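Local coordinates for putative secreted protein (Streptomyces coelicolor A3, PDB 2QF9) that is of unknown function, a putative secreted protein of the DUF305 family whose long helices pack as a bundle, consistent with its grouping with ferritin-like folds, at residues Q50-Q53 / R54-I58; E143-L146 / A147-M150. All blocks are in the same frame, centred on the assembly; numbering follows the deposited sequence.

Contact 1: residues Q50-Q53 / R54-I58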
loop_
_atom_site.group_PDB
_atom_site.type_symbol
_atom_site.label_atom_id
_atom_site.label_comp_id
_atom_site.label_asym_id
_atom_site.label_seq_id
_atom_site.Cartn_x
_atom_site.Cartn_y
_atom_site.Cartn_z
ATOM N N GLN A 50 -6.031 2.831 0.562
ATOM C CA GLN A 50 -6.021 2.954 -0.894
ATOM C C GLN A 50 -4.894 2.133 -1.546
ATOM O O GLN A 50 -5.113 1.512 -2.582
ATOM C CB GLN A 50 -6.048 4.419 -1.341
ATOM C CG GLN A 50 -7.410 5.079 -0.959
ATOM C CD GLN A 50 -7.808 6.254 -1.835
ATOM O OE1 GLN A 50 -7.331 6.406 -2.946
ATOM N NE2 GLN A 50 -8.705 7.080 -1.332
ATOM N N ALA A 51 -3.729 2.052 -0.906
ATOM C CA ALA A 51 -2.681 1.172 -1.418
ATOM C C ALA A 51 -3.157 -0.272 -1.375
ATOM O O ALA A 51 -2.887 -1.047 -2.292
ATOM C CB ALA A 51 -1.384 1.322 -0.604
ATOM N N ASN A 52 -3.845 -0.641 -0.294
ATOM C CA ASN A 52 -4.314 -2.024 -0.142
ATOM C C ASN A 52 -5.344 -2.346 -1.227
ATOM O O ASN A 52 -5.243 -3.370 -1.937
ATOM C CB ASN A 52 -4.909 -2.262 1.242
ATOM C CG ASN A 52 -5.313 -3.705 1.450
ATOM O OD1 ASN A 52 -4.478 -4.616 1.354
ATOM N ND2 ASN A 52 -6.586 -3.927 1.719
ATOM N N GLN A 53 -6.331 -1.458 -1.385
ATOM C CA GLN A 53 -7.349 -1.648 -2.423
ATOM C C GLN A 53 -6.752 -1.646 -3.842
ATOM O O GLN A 53 -7.193 -2.416 -4.714
ATOM C CB GLN A 53 -8.439 -0.594 -2.297
ATOM C CG GLN A 53 -9.217 -0.693 -0.994
ATOM C CD GLN A 53 -10.243 0.414 -0.834
ATOM O OE1 GLN A 53 -10.230 1.396 -1.571
ATOM N NE2 GLN A 53 -11.132 0.264 0.147
ATOM N N ARG A 54 -5.758 -0.781 -4.071
ATOM C CA ARG A 54 -5.038 -0.811 -5.333
ATOM C C ARG A 54 -4.407 -2.188 -5.587
ATOM O O ARG A 54 -4.551 -2.734 -6.691
ATOM C CB ARG A 54 -3.997 0.301 -5.394
ATOM C CG ARG A 54 -3.219 0.301 -6.682
ATOM C CD ARG A 54 -2.346 1.536 -6.796
ATOM N NE ARG A 54 -1.517 1.493 -8.004
ATOM C CZ ARG A 54 -0.308 0.940 -8.052
ATOM N NH1 ARG A 54 0.203 0.324 -6.985
ATOM N NH2 ARG A 54 0.383 0.976 -9.182
ATOM N N GLY A 55 -3.718 -2.741 -4.579
ATOM C CA GLY A 55 -3.168 -4.100 -4.684
ATOM C C GLY A 55 -4.237 -5.146 -4.992
ATOM O O GLY A 55 -4.008 -6.036 -5.812
HETATM N N MSE A 56 -5.400 -5.054 -4.338
HETATM C CA MSE A 56 -6.503 -5.996 -4.613
HETATM C C MSE A 56 -6.892 -5.962 -6.094
HETATM O O MSE A 56 -6.944 -7.000 -6.765
HETATM C CB MSE A 56 -7.734 -5.700 -3.731
HETATM C CG MSE A 56 -7.528 -5.979 -2.249
HETATM SE SE MSE A 56 -9.068 -5.237 -1.298
HETATM C CE MSE A 56 -8.824 -5.925 0.495
HETATM N N MSE A 57 -7.110 -4.758 -6.611
HETATM C CA MSE A 57 -7.573 -4.592 -7.994
HETATM C C MSE A 57 -6.519 -4.999 -9.034
HETATM O O MSE A 57 -6.834 -5.654 -10.066
HETATM C CB MSE A 57 -8.071 -3.155 -8.195
HETATM C CG MSE A 57 -9.338 -2.899 -7.369
HETATM SE SE MSE A 57 -10.059 -1.103 -7.659
HETATM C CE MSE A 57 -8.534 -0.078 -6.923
ATOM N N ILE A 58 -5.267 -4.643 -8.751
ATOM C CA ILE A 58 -4.151 -5.069 -9.598
ATOM C C ILE A 58 -4.011 -6.601 -9.558
ATOM O O ILE A 58 -3.790 -7.242 -10.593
ATOM C CB ILE A 58 -2.843 -4.379 -9.202
ATOM C CG1 ILE A 58 -2.941 -2.881 -9.569
ATOM C CG2 ILE A 58 -1.663 -5.046 -9.923
ATOM C CD1 ILE A 58 -1.772 -2.036 -9.131
HETATM O O HOH W 1 -0.881 -0.573 -4.184
#

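Contact 2: residues E143-L146 / A147-M150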
loop_
_atom_site.group_PDB
_atom_site.type_symbol
_atom_site.label_atom_id
_atom_site.label_comp_id
_atom_site.label_asym_id
_atom_site.label_seq_id
_atom_site.Cartn_x
_atom_site.Cartn_y
_atom_site.Cartn_z
ATOM N N GLU A 143 -15.677 -7.201 -6.346
ATOM C CA GLU A 143 -15.380 -5.872 -6.904
ATOM C C GLU A 143 -16.531 -4.882 -6.703
ATOM O O GLU A 143 -16.294 -3.723 -6.334
ATOM C CB GLU A 143 -15.012 -5.972 -8.380
ATOM C CG GLU A 143 -14.400 -4.687 -8.915
ATOM C CD GLU A 143 -13.850 -4.815 -10.321
ATOM O OE1 GLU A 143 -13.848 -5.936 -10.874
ATOM O OE2 GLU A 143 -13.409 -3.784 -10.866
ATOM N N LYS A 144 -17.763 -5.336 -6.956
ATOM C CA LYS A 144 -18.971 -4.546 -6.663
ATOM C C LYS A 144 -19.023 -4.135 -5.184
ATOM O O LYS A 144 -19.283 -2.969 -4.859
ATOM C CB LYS A 144 -20.236 -5.333 -7.032
ATOM C CG LYS A 144 -20.482 -5.435 -8.526
ATOM C CD LYS A 144 -21.721 -6.278 -8.828
ATOM C CE LYS A 144 -23.025 -5.490 -8.676
ATOM N NZ LYS A 144 -24.218 -6.422 -8.636
ATOM N N ARG A 145 -18.763 -5.090 -4.292
ATOM C CA ARG A 145 -18.811 -4.832 -2.864
ATOM C C ARG A 145 -17.713 -3.874 -2.444
ATOM O O ARG A 145 -17.935 -3.016 -1.583
ATOM C CB ARG A 145 -18.731 -6.128 -2.067
ATOM C CG ARG A 145 -19.968 -7.002 -2.269
ATOM C CD ARG A 145 -20.090 -8.098 -1.224
ATOM N NE ARG A 145 -18.912 -8.958 -1.183
ATOM C CZ ARG A 145 -18.750 -10.067 -1.907
ATOM N NH1 ARG A 145 -19.695 -10.476 -2.751
ATOM N NH2 ARG A 145 -17.634 -10.772 -1.776
ATOM N N LEU A 146 -16.538 -4.021 -3.062
ATOM C CA LEU A 146 -15.432 -3.110 -2.788
ATOM C C LEU A 146 -15.816 -1.689 -3.159
ATOM O O LEU A 146 -15.606 -0.755 -2.364
ATOM C CB LEU A 146 -14.145 -3.527 -3.520
ATOM C CG LEU A 146 -12.860 -2.837 -2.973
ATOM C CD1 LEU A 146 -12.480 -3.331 -1.577
ATOM C CD2 LEU A 146 -11.700 -3.088 -3.920
ATOM N N ALA A 147 -16.394 -1.539 -4.350
ATOM C CA ALA A 147 -16.856 -0.241 -4.854
ATOM C C ALA A 147 -17.913 0.380 -3.915
ATOM O O ALA A 147 -17.837 1.558 -3.567
ATOM C CB ALA A 147 -17.390 -0.395 -6.283
ATOM N N ARG A 148 -18.881 -0.433 -3.491
ATOM C CA ARG A 148 -19.938 0.017 -2.570
ATOM C C ARG A 148 -19.345 0.518 -1.237
ATOM O O ARG A 148 -19.841 1.485 -0.641
ATOM C CB ARG A 148 -20.939 -1.125 -2.353
ATOM C CG ARG A 148 -22.355 -0.714 -1.936
ATOM C CD ARG A 148 -23.415 -1.537 -2.696
ATOM N NE ARG A 148 -22.996 -2.920 -2.954
ATOM C CZ ARG A 148 -23.424 -3.664 -3.971
ATOM N NH1 ARG A 148 -24.286 -3.170 -4.850
ATOM N NH2 ARG A 148 -22.980 -4.907 -4.112
ATOM N N GLY A 149 -18.273 -0.134 -0.787
ATOM C CA GLY A 149 -17.572 0.245 0.448
ATOM C C GLY A 149 -16.809 1.543 0.290
ATOM O O GLY A 149 -16.736 2.342 1.231
HETATM N N MSE A 150 -16.266 1.762 -0.909
HETATM C CA MSE A 150 -15.597 3.026 -1.231
HETATM C C MSE A 150 -16.561 4.197 -1.217
HETATM O O MSE A 150 -16.205 5.255 -0.728
HETATM C CB MSE A 150 -14.895 2.971 -2.582
HETATM C CG MSE A 150 -13.783 1.942 -2.652
HETATM SE SE MSE A 150 -12.941 2.159 -4.397
HETATM C CE MSE A 150 -11.998 0.462 -4.525
#

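Contact 1: residues Q50-Q53 / R54-I58
The carbonyl oxygen of Ala51 is gripped twice: Gly55 N donates to Ala51 O at 3.0 Å, and a water molecule gives it a second hydrogen bond, with 2.8 Å between Ala51 O and the water O. The same water accepts from Arg54 NH1 at 3.1 Å, lying at the edge of the guanidinium and in its plane, so that the side chain of Arg54 is tied back to the preceding turn. Arg54 reaches it as an extended chain from CG to NE, with CG anti to the backbone N (chi1 180°). Ile58 CD1 sits over the centre of one guanidinium face, 3.5 Å above the plane, which limits how the group can turn.

All of this lies within helix 37-63, the water bridging residues three apart and the backbone bonds four apart; the ladder also holds Arg54 N to Gln50 O at 2.8 Å and Met56 N to Asn52 O. On another side of the helix the selenomethionine Met56 runs extended beyond CG and crosses the amide of Asn52, its CE 3.2 Å from Asn52 ND2. Met57 instead bends at chi3 (-64°), which brings its CE back to 3.5 Å from Gln53 O. The amide of Gln53 points elsewhere, its OE1 hydrogen-bonded to His20 NE2 on helix 8-31. Asn52, Arg54, Met56 and Ile58 also pack against the second subunit, where Gly55 of that subunit meets both Asn52 and Met56.

Contact 2: residues E143-L146 / A147-M150
Leu146 and the selenomethionine Met150 meet one turn apart, the methyl CE of Met150 lying 3.6 Å from Leu146 CD2 and nearly as close to CG. The two side chains cross at a slant. Leu146 brings its branch there with CG anti to the backbone N (chi1 -164°), while Met150 stretches out beyond CG. Nearer the backbone, Met150 CG rests 3.3 Å from Leu146 O, the same oxygen that accepts the hydrogen bond of Met150 N.

The basic side chains of Lys144, Arg145 and Arg148 occupy a different side. In the conformer described, Arg148 folds back through bends at chi2 and chi3, bringing NH2 to 4.0 Å from Lys144 CB; Lys144 O lies over one face of its guanidinium and Arg145 CG at the edge, near its plane. Lys144 NZ stands 4.9 Å from Arg148 NH2, so the like charges probably favour spreading of these ends. A second conformer of Arg148 was modelled, which makes these contacts less certain.

This part of helix 141-167, one of the long helices of the bundle, is broadly amphipathic, although Glu143 is buried on the inner side. Its backbone ladder includes Arg148 N to Lys144 O at 2.9 Å and Ala147 N to Glu143 O at 3.0 Å. Ala147 packs on Cys134 and Val135 of helix 109-137, and Cys134 is disulfide-bonded to Cys138. Further out, Trp60 of helix 37-63 touches both Leu146 and Glu143, whereas Phe12 and His20 of helix 8-31 lie against Met150. Beyond Met150, Ser153 OG bonds to Gly149 O and Gln154 NE2 to Met150 O.

From the N terminus the chain runs through helix 8-31 before it enters helix 37-63, where contact 1 spans successive turns. Helices 98-106 and 109-137 follow, and contact 2 then lies near the start of helix 141-167. Each contact is local to its helix and closes no loop; the two come in series, neither nested nor crossed. Their centres are 12 Å apart, and they touch across the interface of the two helices. Gln53 OE1 comes within 3.6 Å of Met150 CE, Met56 SE packs on Leu146 CD1, and Met57 SE also meets Met150 CE. Both pack on helix 8-31; contact 1 also borders the second subunit, and contact 2 also touches helix 109-137.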